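PDB 4D79: TRNA threonylcarbamoyladenosine dehydratase from Escherichia coli, which catalyses the ATP-dependent dehydration of threonylcarbamoyladenosine at position 37 of tRNAs to its cyclic form, and can accept sulfur from the cysteine desulfurase CsdA in vitro. Local coordinates for residues B[33-38]-B[47-52]; B[57-62]-B[87-92]; B[63-68]-B[74-79]; B[122-127]-B[253-258]. All blocks are in the same frame, centred on the assembly; numbering follows the deposited sequence. Where two conformers were deposited one is given.

Interaction 1 (B[33-38]-B[47-52]). With ATP (adenosine-5'-triphosphate), chain K.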
# COMPACT_ATOMS: atom_id res chain seq x y z
N ILE B 33 -1.41 -19.40 -2.05
CA ILE B 33 -0.19 -18.61 -1.94
C ILE B 33 0.24 -18.53 -0.48
O ILE B 33 -0.59 -18.41 0.43
CB ILE B 33 -0.38 -17.22 -2.57
CG1 ILE B 33 -0.57 -17.42 -4.08
CG2 ILE B 33 0.83 -16.30 -2.27
CD1 ILE B 33 -0.75 -16.18 -4.88
N CYS B 34 1.54 -18.69 -0.27
CA CYS B 34 2.15 -18.69 1.04
C CYS B 34 2.87 -17.37 1.23
O CYS B 34 3.68 -16.98 0.38
CB CYS B 34 3.13 -19.87 1.16
SG CYS B 34 3.89 -20.04 2.77
N VAL B 35 2.59 -16.68 2.33
CA VAL B 35 3.32 -15.48 2.74
C VAL B 35 4.15 -15.85 3.95
O VAL B 35 3.61 -16.31 4.97
CB VAL B 35 2.40 -14.29 3.02
CG1 VAL B 35 3.21 -13.07 3.32
CG2 VAL B 35 1.49 -14.07 1.83
N VAL B 36 5.46 -15.70 3.83
CA VAL B 36 6.37 -16.03 4.92
C VAL B 36 6.85 -14.72 5.51
O VAL B 36 7.56 -13.94 4.85
CB VAL B 36 7.56 -16.90 4.47
CG1 VAL B 36 8.34 -17.35 5.69
CG2 VAL B 36 7.13 -18.10 3.68
N GLY B 37 6.50 -14.49 6.76
CA GLY B 37 6.80 -13.22 7.40
C GLY B 37 5.65 -12.24 7.26
O GLY B 37 5.41 -11.71 6.18
N ILE B 38 4.93 -11.99 8.35
CA ILE B 38 3.73 -11.16 8.34
C ILE B 38 4.05 -9.82 9.02
O ILE B 38 3.35 -9.36 9.93
CB ILE B 38 2.57 -11.93 9.01
CG1 ILE B 38 2.44 -13.34 8.43
CG2 ILE B 38 1.24 -11.20 8.85
CD1 ILE B 38 2.31 -13.36 6.92
N GLU B 47 -2.88 -8.94 2.94
CA GLU B 47 -4.06 -8.12 2.68
C GLU B 47 -4.38 -8.07 1.20
O GLU B 47 -5.52 -8.29 0.77
CB GLU B 47 -3.84 -6.70 3.24
CG GLU B 47 -5.00 -5.73 3.01
CD GLU B 47 -6.05 -5.79 4.10
OE1 GLU B 47 -5.88 -6.62 5.02
OE2 GLU B 47 -7.02 -4.99 4.04
N ALA B 48 -3.38 -7.78 0.38
CA ALA B 48 -3.61 -7.64 -1.05
C ALA B 48 -4.06 -8.96 -1.69
O ALA B 48 -4.91 -8.97 -2.60
CB ALA B 48 -2.33 -7.13 -1.71
N LEU B 49 -3.49 -10.08 -1.25
CA LEU B 49 -3.92 -11.39 -1.77
C LEU B 49 -5.39 -11.65 -1.46
O LEU B 49 -6.16 -12.09 -2.31
CB LEU B 49 -3.07 -12.49 -1.18
CG LEU B 49 -1.62 -12.52 -1.58
CD1 LEU B 49 -0.89 -13.49 -0.65
CD2 LEU B 49 -1.43 -12.89 -3.01
N ALA B 50 -5.79 -11.40 -0.22
CA ALA B 50 -7.16 -11.59 0.17
C ALA B 50 -8.11 -10.71 -0.66
O ALA B 50 -9.18 -11.17 -1.10
CB ALA B 50 -7.31 -11.31 1.67
N ARG B 51 -7.72 -9.45 -0.89
CA ARG B 51 -8.56 -8.50 -1.58
C ARG B 51 -8.52 -8.67 -3.09
O ARG B 51 -9.26 -7.99 -3.80
CB ARG B 51 -8.18 -7.07 -1.21
CG ARG B 51 -8.50 -6.73 0.26
CD ARG B 51 -8.58 -5.22 0.51
NE ARG B 51 -8.87 -5.00 1.91
CZ ARG B 51 -10.06 -5.10 2.47
NH1 ARG B 51 -11.12 -5.38 1.75
NH2 ARG B 51 -10.18 -4.92 3.77
N THR B 52 -7.70 -9.57 -3.61
CA THR B 52 -7.69 -9.88 -5.03
C THR B 52 -8.24 -11.28 -5.30
O THR B 52 -8.01 -11.85 -6.37
CB THR B 52 -6.29 -9.68 -5.60
OG1 THR B 52 -5.71 -8.46 -5.08
CG2 THR B 52 -6.31 -9.56 -7.09
PG ATP K . 10.72 -5.96 15.15
O1G ATP K . 11.05 -4.62 15.78
O2G ATP K . 9.69 -6.76 15.90
O3G ATP K . 11.94 -6.73 14.69
PB ATP K . 9.51 -6.61 12.67
O1B ATP K . 10.61 -7.63 12.44
O2B ATP K . 8.07 -7.03 12.92
O3B ATP K . 9.97 -5.55 13.79
PA ATP K . 9.52 -6.11 9.90
O1A ATP K . 11.00 -6.26 9.55
O2A ATP K . 8.69 -5.11 9.14
O3A ATP K . 9.47 -5.61 11.42
O5' ATP K . 8.77 -7.56 9.90
C5' ATP K . 9.41 -8.81 9.57
C4' ATP K . 8.58 -10.07 9.82
O4' ATP K . 9.19 -11.28 9.26
C3' ATP K . 8.39 -10.35 11.31
O3' ATP K . 7.00 -10.45 11.66
C2' ATP K . 9.09 -11.68 11.52
O2' ATP K . 8.50 -12.44 12.56
C1' ATP K . 8.99 -12.38 10.18
N9 ATP K . 9.93 -13.54 10.11
C8 ATP K . 11.25 -13.44 10.41
N7 ATP K . 11.90 -14.63 10.29
C5 ATP K . 10.99 -15.52 9.91
C6 ATP K . 11.04 -16.96 9.60
N6 ATP K . 12.21 -17.60 9.71
N1 ATP K . 9.93 -17.59 9.24
C2 ATP K . 8.75 -16.94 9.16
N3 ATP K . 8.62 -15.62 9.43
C4 ATP K . 9.69 -14.84 9.80
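With CG beside its own backbone N (chi1 -67°) and the chain then extended, Leu49 reaches off helix 42-51 and brings both methyls against Ile33 and Val35 of strand 32-36. Ile33 has its CG2 branch anti to the backbone N, which turns that methyl to Leu49 CD1 at 3.7 Å, while its outer CD1 lies 3.8 Å from Leu49 CD2; the two side chains meet at a slant, one methyl to each branch. Val35 comes tip to tip instead, its CG2 only 3.5 Å from Leu49 CD1, closer than usual for two carbons. Beta-branched residues suit the strand, and the forked end of leucine supplies two methyls, so that one side chain can meet both of them. Strand and helix are the first two elements of a beta-alpha-beta unit completed by strand 56-60, and the turn between them is consistent with the Rossmann-type glycine-rich loop of the ThiF family. Cutting Leu49 back to an alanine is likely to leave the methyls of Ile33 and Val35 facing a gap. At the strand's end, Val36 CG1 touches ATP C2 at 3.5 Å, and Gly37 follows at backbone angles where a side chain would jam against the preceding carbonyl and crowd ATP O4'. On the helix's far side Arg51 NE grips Glu47 OE2 at 2.8 Å, the acceptor lying in the guanidinium plane but approached from above the carboxylate. Arg51 NH1 also bonds Thr70 O and Ala76 O of the second subunit.

Interaction 2 (B[57-62]-B[87-92]). With ATP (adenosine-5'-triphosphate), chain K.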
# COMPACT_ATOMS: atom_id res chain seq x y z
N ILE B 57 -4.72 -19.05 1.38
CA ILE B 57 -3.56 -18.30 1.80
C ILE B 57 -2.98 -19.00 3.02
O ILE B 57 -3.72 -19.30 3.96
CB ILE B 57 -3.91 -16.83 2.12
CG1 ILE B 57 -4.43 -16.13 0.86
CG2 ILE B 57 -2.71 -16.09 2.68
CD1 ILE B 57 -5.09 -14.76 1.14
N THR B 58 -1.67 -19.24 3.01
CA THR B 58 -0.95 -19.67 4.19
C THR B 58 -0.07 -18.54 4.72
O THR B 58 0.59 -17.83 3.94
CB THR B 58 -0.11 -20.92 3.90
OG1 THR B 58 -0.97 -22.01 3.54
CG2 THR B 58 0.77 -21.31 5.12
N LEU B 59 -0.10 -18.34 6.04
CA LEU B 59 0.67 -17.30 6.71
C LEU B 59 1.65 -17.98 7.66
O LEU B 59 1.22 -18.73 8.55
CB LEU B 59 -0.23 -16.36 7.50
CG LEU B 59 -1.39 -15.73 6.75
CD1 LEU B 59 -2.24 -14.82 7.65
CD2 LEU B 59 -0.88 -14.97 5.55
N ILE B 60 2.93 -17.70 7.50
CA ILE B 60 3.97 -18.31 8.35
C ILE B 60 4.69 -17.21 9.12
O ILE B 60 5.42 -16.41 8.53
CB ILE B 60 4.96 -19.17 7.56
CG1 ILE B 60 4.20 -20.13 6.66
CG2 ILE B 60 5.88 -19.92 8.55
CD1 ILE B 60 5.06 -21.21 6.00
N ASP B 61 4.54 -17.22 10.44
CA ASP B 61 5.21 -16.30 11.35
C ASP B 61 4.94 -16.81 12.77
O ASP B 61 3.86 -17.32 13.03
CB ASP B 61 4.66 -14.87 11.19
CG ASP B 61 5.65 -13.79 11.61
OD1 ASP B 61 6.40 -13.96 12.59
OD2 ASP B 61 5.66 -12.74 10.93
N MET B 62 5.90 -16.64 13.69
CA MET B 62 5.57 -16.92 15.08
C MET B 62 5.71 -15.69 15.97
O MET B 62 5.63 -15.82 17.20
CB MET B 62 6.38 -18.11 15.64
CG MET B 62 7.84 -17.94 15.83
SD MET B 62 8.63 -19.48 16.41
CE MET B 62 7.46 -20.06 17.64
N GLU B 87 -2.11 -15.13 13.40
CA GLU B 87 -3.50 -15.39 13.77
C GLU B 87 -4.36 -14.14 13.62
O GLU B 87 -5.52 -14.23 13.20
CB GLU B 87 -3.57 -15.91 15.20
CG GLU B 87 -4.89 -16.53 15.55
CD GLU B 87 -5.20 -17.71 14.66
OE1 GLU B 87 -4.30 -18.56 14.50
OE2 GLU B 87 -6.31 -17.77 14.09
N VAL B 88 -3.85 -12.97 14.03
CA VAL B 88 -4.57 -11.71 13.85
C VAL B 88 -4.85 -11.45 12.38
O VAL B 88 -5.96 -11.08 11.98
CB VAL B 88 -3.76 -10.55 14.47
CG1 VAL B 88 -4.36 -9.18 14.09
CG2 VAL B 88 -3.70 -10.68 15.96
N MET B 89 -3.83 -11.64 11.54
CA MET B 89 -3.98 -11.43 10.11
C MET B 89 -4.93 -12.46 9.50
O MET B 89 -5.71 -12.14 8.60
CB MET B 89 -2.61 -11.47 9.45
CG MET B 89 -2.58 -10.86 8.08
SD MET B 89 -2.97 -9.10 8.10
CE MET B 89 -3.86 -8.93 6.58
N ALA B 90 -4.91 -13.71 9.98
CA ALA B 90 -5.84 -14.71 9.46
C ALA B 90 -7.29 -14.33 9.75
O ALA B 90 -8.17 -14.51 8.90
CB ALA B 90 -5.54 -16.08 10.04
N GLU B 91 -7.56 -13.85 10.97
CA GLU B 91 -8.92 -13.44 11.30
C GLU B 91 -9.38 -12.28 10.44
O GLU B 91 -10.56 -12.18 10.06
CB GLU B 91 -9.03 -13.06 12.78
CG GLU B 91 -10.46 -12.80 13.18
CD GLU B 91 -11.36 -14.01 12.92
OE1 GLU B 91 -10.85 -15.16 12.98
OE2 GLU B 91 -12.55 -13.81 12.61
N ARG B 92 -8.46 -11.35 10.14
CA ARG B 92 -8.79 -10.27 9.24
C ARG B 92 -9.13 -10.78 7.84
O ARG B 92 -10.09 -10.31 7.22
CB ARG B 92 -7.63 -9.29 9.18
CG ARG B 92 -7.95 -8.07 8.38
CD ARG B 92 -6.83 -7.02 8.46
NE ARG B 92 -7.03 -6.07 7.40
CZ ARG B 92 -7.87 -5.05 7.47
NH1 ARG B 92 -8.58 -4.83 8.58
NH2 ARG B 92 -8.02 -4.26 6.41
PG ATP K . 10.72 -5.96 15.15
O1G ATP K . 11.05 -4.62 15.78
O2G ATP K . 9.69 -6.76 15.90
O3G ATP K . 11.94 -6.73 14.69
PB ATP K . 9.51 -6.61 12.67
O1B ATP K . 10.61 -7.63 12.44
O2B ATP K . 8.07 -7.03 12.92
O3B ATP K . 9.97 -5.55 13.79
PA ATP K . 9.52 -6.11 9.90
O1A ATP K . 11.00 -6.26 9.55
O2A ATP K . 8.69 -5.11 9.14
O3A ATP K . 9.47 -5.61 11.42
O5' ATP K . 8.77 -7.56 9.90
C5' ATP K . 9.41 -8.81 9.57
C4' ATP K . 8.58 -10.07 9.82
O4' ATP K . 9.19 -11.28 9.26
C3' ATP K . 8.39 -10.35 11.31
O3' ATP K . 7.00 -10.45 11.66
C2' ATP K . 9.09 -11.68 11.52
O2' ATP K . 8.50 -12.44 12.56
C1' ATP K . 8.99 -12.38 10.18
N9 ATP K . 9.93 -13.54 10.11
C8 ATP K . 11.25 -13.44 10.41
N7 ATP K . 11.90 -14.63 10.29
C5 ATP K . 10.99 -15.52 9.91
C6 ATP K . 11.04 -16.96 9.60
N6 ATP K . 12.21 -17.60 9.71
N1 ATP K . 9.93 -17.59 9.24
C2 ATP K . 8.75 -16.94 9.16
N3 ATP K . 8.62 -15.62 9.43
C4 ATP K . 9.69 -14.84 9.80
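Leu59 points its CD1 methyl into helix 85-96, and all the close packing of this contact gathers round that one carbon. It lies 3.7 Å from the backbone Ala90 N and 3.8 Å from Met89 CB, so the methyl presses against the helix backbone as much as against side chains. With chi1 at -53°, Leu59 CG lies anti to the carbonyl carbon, and a chi2 of 179° sends CD1 straight on toward the helix. The small Ala90 lets the helix backbone come this near, its own CB lying 4.3 Å from Leu59 CD1. Met89 crosses Leu59 at about a right angle, touching with CB and CG, before bends at chi2 and chi3 take its sulfur and end methyl elsewhere.

The opposite flank of the helix is looser and wetter. Glu87 and Glu91 are exposed and stand well off the strand, each making a weak, long ion pair with Arg94.

Just past the strand, Asp61 receives both ribose hydroxyls of ATP: O2' donates to Asp61 OD1 over 2.6 Å and O3' to Asp61 OD2 over 2.8 Å. A carboxylate matches such a diol, one oxygen to each hydroxyl, as is common at this strand end in Rossmann-like folds. Asp61 OD1 is also held by Asp63 N.

Helix 85-96 thus lies over strand 56-60, with Ala90 also touching Val102 and Val104 of strand 101-105, while Leu59 touches Ala46 of helix 42-51.

Interaction 3 (B[63-68]-B[74-79])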
# COMPACT_ATOMS: atom_id res chain seq x y z
N ASP B 63 5.85 -14.50 15.39
CA ASP B 63 6.03 -13.32 16.23
C ASP B 63 4.67 -12.76 16.65
O ASP B 63 3.62 -13.07 16.07
CB ASP B 63 6.85 -12.26 15.50
CG ASP B 63 7.44 -11.22 16.45
OD1 ASP B 63 7.46 -11.46 17.68
OD2 ASP B 63 7.89 -10.16 15.96
N ASP B 64 4.71 -11.94 17.70
CA ASP B 64 3.55 -11.28 18.27
C ASP B 64 3.49 -9.82 17.82
O ASP B 64 4.52 -9.20 17.52
CB ASP B 64 3.61 -11.33 19.80
CG ASP B 64 3.55 -12.75 20.35
OD1 ASP B 64 3.00 -13.65 19.68
OD2 ASP B 64 4.05 -12.95 21.47
N VAL B 65 2.27 -9.26 17.83
CA VAL B 65 2.07 -7.85 17.52
C VAL B 65 2.67 -6.99 18.63
O VAL B 65 2.36 -7.18 19.81
CB VAL B 65 0.57 -7.54 17.32
CG1 VAL B 65 0.34 -6.07 17.05
CG2 VAL B 65 -0.01 -8.35 16.15
N CYS B 66 3.52 -6.04 18.25
CA CYS B 66 4.18 -5.12 19.18
C CYS B 66 3.76 -3.69 18.87
O CYS B 66 3.59 -3.32 17.71
CB CYS B 66 5.71 -5.23 19.10
SG CYS B 66 6.41 -6.84 19.55
N VAL B 67 3.65 -2.87 19.92
CA VAL B 67 3.20 -1.49 19.73
C VAL B 67 4.11 -0.76 18.75
O VAL B 67 3.64 0.08 17.97
CB VAL B 67 3.11 -0.74 21.08
CG1 VAL B 67 4.47 -0.61 21.73
CG2 VAL B 67 2.51 0.64 20.85
N THR B 68 5.39 -1.14 18.72
CA THR B 68 6.34 -0.51 17.81
C THR B 68 6.12 -0.92 16.36
O THR B 68 6.74 -0.30 15.48
CB THR B 68 7.80 -0.82 18.20
OG1 THR B 68 8.03 -2.23 18.13
CG2 THR B 68 8.17 -0.31 19.63
N ILE B 74 -0.21 -3.74 9.06
CA ILE B 74 -1.64 -3.48 9.00
C ILE B 74 -2.39 -4.03 10.21
O ILE B 74 -3.48 -3.55 10.52
CB ILE B 74 -2.18 -4.05 7.68
CG1 ILE B 74 -3.60 -3.51 7.40
CG2 ILE B 74 -2.15 -5.54 7.71
CD1 ILE B 74 -4.15 -3.87 6.07
N HIS B 75 -1.85 -5.03 10.87
CA HIS B 75 -2.48 -5.66 12.03
C HIS B 75 -2.13 -4.99 13.35
O HIS B 75 -2.63 -5.41 14.40
CB HIS B 75 -2.09 -7.14 12.12
CG HIS B 75 -0.61 -7.35 12.02
ND1 HIS B 75 0.29 -6.83 12.93
CD2 HIS B 75 0.12 -7.99 11.08
CE1 HIS B 75 1.52 -7.14 12.54
NE2 HIS B 75 1.43 -7.84 11.42
N ALA B 76 -1.28 -3.96 13.33
CA ALA B 76 -0.78 -3.33 14.55
C ALA B 76 -1.82 -2.30 14.98
O ALA B 76 -1.89 -1.18 14.47
CB ALA B 76 0.60 -2.73 14.32
N LEU B 77 -2.69 -2.74 15.89
CA LEU B 77 -3.76 -1.93 16.45
C LEU B 77 -3.69 -2.11 17.96
O LEU B 77 -3.24 -3.15 18.45
CB LEU B 77 -5.16 -2.38 15.97
CG LEU B 77 -5.45 -2.43 14.47
CD1 LEU B 77 -6.84 -3.02 14.18
CD2 LEU B 77 -5.31 -1.04 13.89
N ARG B 78 -4.22 -1.12 18.67
CA ARG B 78 -4.16 -1.12 20.14
C ARG B 78 -4.62 -2.46 20.71
O ARG B 78 -3.97 -3.02 21.61
CB ARG B 78 -5.04 0.02 20.67
CG ARG B 78 -5.09 0.17 22.16
CD ARG B 78 -6.19 1.13 22.55
NE ARG B 78 -6.29 1.25 24.00
CZ ARG B 78 -7.02 2.16 24.62
NH1 ARG B 78 -7.74 3.02 23.92
NH2 ARG B 78 -7.03 2.20 25.95
N ASP B 79 -5.75 -2.96 20.24
CA ASP B 79 -6.33 -4.17 20.79
C ASP B 79 -5.67 -5.46 20.30
O ASP B 79 -6.00 -6.53 20.82
CB ASP B 79 -7.83 -4.24 20.47
CG ASP B 79 -8.63 -3.19 21.22
OD1 ASP B 79 -8.09 -2.56 22.16
OD2 ASP B 79 -9.83 -3.05 20.91
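Val65 meets His75 and Ala76 where the long connection between strand 56-60 and helix 85-96 of this Rossmann-like ThiF fold doubles back on itself beside the ATP pocket and the dimer interface. Ile74, first along the returning segment, packs on Trp44 and Glu47 of helix 42-51, and its carbonyl takes a hydrogen bond from Arg92 of the second subunit. His75 comes next. Its CG sits between the backbone N and the carbonyl carbon (chi1 50°), which brings the ring to Val65, and the two side chains slide past each other in opposite directions. Val65 CG2 approaches obliquely to 3.6 Å from His75 ND1, a buried nitrogen with no polar partner in the model. The ring's polar anchor lies elsewhere: His75 NE2 is hydrogen-bonded to Ile38 O, just past strand 32-36, which fixes how the imidazole is turned. Ala76 then offers its backbone and small side chain to the other branch of the valine, with Val65 CG1 3.9 Å from Ala76 CA and 4.3 Å from Ala76 CB; a compact residue fits where the two arms of the loop come this near. Farther on, Arg78 and Asp79 reach the surface, where both pair through backbone atoms with the second subunit, Asp79 N bonding to Gln95 OE1 of that chain.

Interaction 4 (B[122-127]-B[253-258])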
# COMPACT_ATOMS: atom_id res chain seq x y z
N TYR B 122 2.50 -24.87 -3.22
CA TYR B 122 1.95 -23.52 -3.38
C TYR B 122 1.99 -23.08 -4.83
O TYR B 122 2.94 -23.37 -5.55
CB TYR B 122 2.75 -22.55 -2.52
CG TYR B 122 2.62 -22.86 -1.06
CD1 TYR B 122 1.39 -22.75 -0.41
CD2 TYR B 122 3.71 -23.24 -0.32
CE1 TYR B 122 1.26 -23.04 0.92
CE2 TYR B 122 3.59 -23.52 1.03
CZ TYR B 122 2.38 -23.43 1.64
OH TYR B 122 2.27 -23.72 2.97
N SER B 123 0.96 -22.31 -5.23
CA SER B 123 1.02 -21.59 -6.50
C SER B 123 2.13 -20.54 -6.52
O SER B 123 2.67 -20.24 -7.58
CB SER B 123 -0.31 -20.88 -6.77
OG SER B 123 -1.41 -21.71 -6.52
N TYR B 124 2.43 -19.94 -5.38
CA TYR B 124 3.45 -18.91 -5.28
C TYR B 124 3.85 -18.78 -3.82
O TYR B 124 3.02 -18.94 -2.92
CB TYR B 124 2.94 -17.53 -5.79
CG TYR B 124 3.86 -16.93 -6.85
CD1 TYR B 124 5.02 -16.22 -6.49
CD2 TYR B 124 3.59 -17.09 -8.18
CE1 TYR B 124 5.86 -15.70 -7.46
CE2 TYR B 124 4.41 -16.60 -9.15
CZ TYR B 124 5.54 -15.88 -8.79
OH TYR B 124 6.34 -15.43 -9.79
N VAL B 125 5.10 -18.40 -3.59
CA VAL B 125 5.60 -18.06 -2.26
C VAL B 125 6.05 -16.60 -2.27
O VAL B 125 6.81 -16.19 -3.15
CB VAL B 125 6.75 -18.99 -1.83
CG1 VAL B 125 7.29 -18.59 -0.45
CG2 VAL B 125 6.25 -20.47 -1.80
N ILE B 126 5.58 -15.83 -1.31
CA ILE B 126 5.99 -14.45 -1.11
C ILE B 126 6.88 -14.41 0.14
O ILE B 126 6.44 -14.70 1.26
CB ILE B 126 4.79 -13.50 -1.00
CG1 ILE B 126 3.97 -13.54 -2.30
CG2 ILE B 126 5.27 -12.07 -0.69
CD1 ILE B 126 2.78 -12.70 -2.29
N ASP B 127 8.14 -14.12 -0.08
CA ASP B 127 9.12 -14.14 0.99
C ASP B 127 9.27 -12.73 1.53
O ASP B 127 9.83 -11.85 0.87
CB ASP B 127 10.45 -14.67 0.50
CG ASP B 127 11.58 -14.27 1.40
OD1 ASP B 127 11.33 -14.24 2.61
OD2 ASP B 127 12.69 -14.00 0.91
N VAL B 253 3.00 -8.84 -4.75
CA VAL B 253 1.75 -9.54 -5.13
C VAL B 253 1.44 -9.33 -6.61
O VAL B 253 1.19 -10.29 -7.34
CB VAL B 253 0.60 -9.10 -4.23
CG1 VAL B 253 -0.74 -9.56 -4.69
CG2 VAL B 253 0.85 -9.63 -2.82
N SER B 254 1.53 -8.09 -7.08
CA SER B 254 1.25 -7.80 -8.48
C SER B 254 2.19 -8.56 -9.40
O SER B 254 1.77 -9.06 -10.45
CB SER B 254 1.37 -6.31 -8.76
OG SER B 254 0.25 -5.58 -8.26
N HIS B 255 3.47 -8.66 -9.01
CA HIS B 255 4.42 -9.43 -9.80
C HIS B 255 4.02 -10.91 -9.84
O HIS B 255 4.00 -11.54 -10.91
CB HIS B 255 5.82 -9.27 -9.20
CG HIS B 255 6.89 -10.00 -9.96
ND1 HIS B 255 7.47 -9.50 -11.11
CD2 HIS B 255 7.46 -11.21 -9.74
CE1 HIS B 255 8.38 -10.35 -11.54
NE2 HIS B 255 8.38 -11.40 -10.74
N ALA B 256 3.68 -11.48 -8.67
CA ALA B 256 3.29 -12.89 -8.61
C ALA B 256 2.05 -13.16 -9.45
O ALA B 256 1.99 -14.13 -10.22
CB ALA B 256 3.05 -13.29 -7.15
N LEU B 257 1.04 -12.29 -9.33
CA LEU B 257 -0.20 -12.49 -10.10
C LEU B 257 0.05 -12.39 -11.59
O LEU B 257 -0.52 -13.18 -12.37
CB LEU B 257 -1.27 -11.51 -9.68
CG LEU B 257 -1.77 -11.59 -8.25
CD1 LEU B 257 -2.92 -10.64 -8.01
CD2 LEU B 257 -2.19 -12.98 -7.87
N LYS B 258 0.91 -11.46 -12.00
CA LYS B 258 1.26 -11.37 -13.41
C LYS B 258 1.95 -12.64 -13.91
O LYS B 258 1.69 -13.12 -15.02
CB LYS B 258 2.13 -10.16 -13.63
CG LYS B 258 2.69 -10.06 -15.02
CD LYS B 258 3.52 -8.80 -15.12
CE LYS B 258 4.81 -8.94 -14.31
NZ LYS B 258 5.79 -7.87 -14.64
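Tyr124 lays one face of its ring over the methyl of Ala256 on helix 242-266. The Ala256 CB sits 3.6 Å from the centroid of the Tyr124 ring and only 11° off its normal, a well-centred CH-pi contact. Alanine suits the spot, since its single methyl lets the helix come close enough for the ring to lie flat against the backbone, with Tyr124 CE2 3.6 Å from Ala256 O. The ring gets there through a chi1 of -127°, away from the usual staggered values. Without the ring, with a serine here for instance, the Ala256 methyl would probably lose its cover and a gap open between strand and helix.

Two residues along, Ile126 CD1 meets Val253 CG2 at 3.7 Å, one turn of helix away from Ala256. Strand 124-127 and the 253-258 part of helix 242-266 run nearly antiparallel, at 163° with axes 9.7 Å apart, so alternate strand residues face successive helical turns. The pair joins a central strand of the Rossmann-like sheet to the C-terminal helix, where Met243 of the second subunit packs on Val253 and Leu257.

His255 NE2 finds its polar partner outside the contact, in Asp202. What holds strand to helix here is therefore dispersion and shape, from methyl carbons and one ring face.

How the interactions relate
From the N terminus, interaction 1 closes the short loop from strand 32-36 to helix 42-51. The chain passes into strand 56-60, and interaction 2 closes a longer loop back onto it from helix 85-96; interaction 3 is nested inside that loop, where it touches the second subunit. Interaction 4 comes last in series and spans over a hundred residues to bring the C-terminal helix onto strand 124-127. None of the four cross. Interactions 1, 2 and 4 share one sheet, strand 32-36 lying between the other two, and Ile38 ties interaction 1 to both Asp61 and His75. Interaction 3 lies on the ATP side, its centre about 25 Å from that of interaction 4.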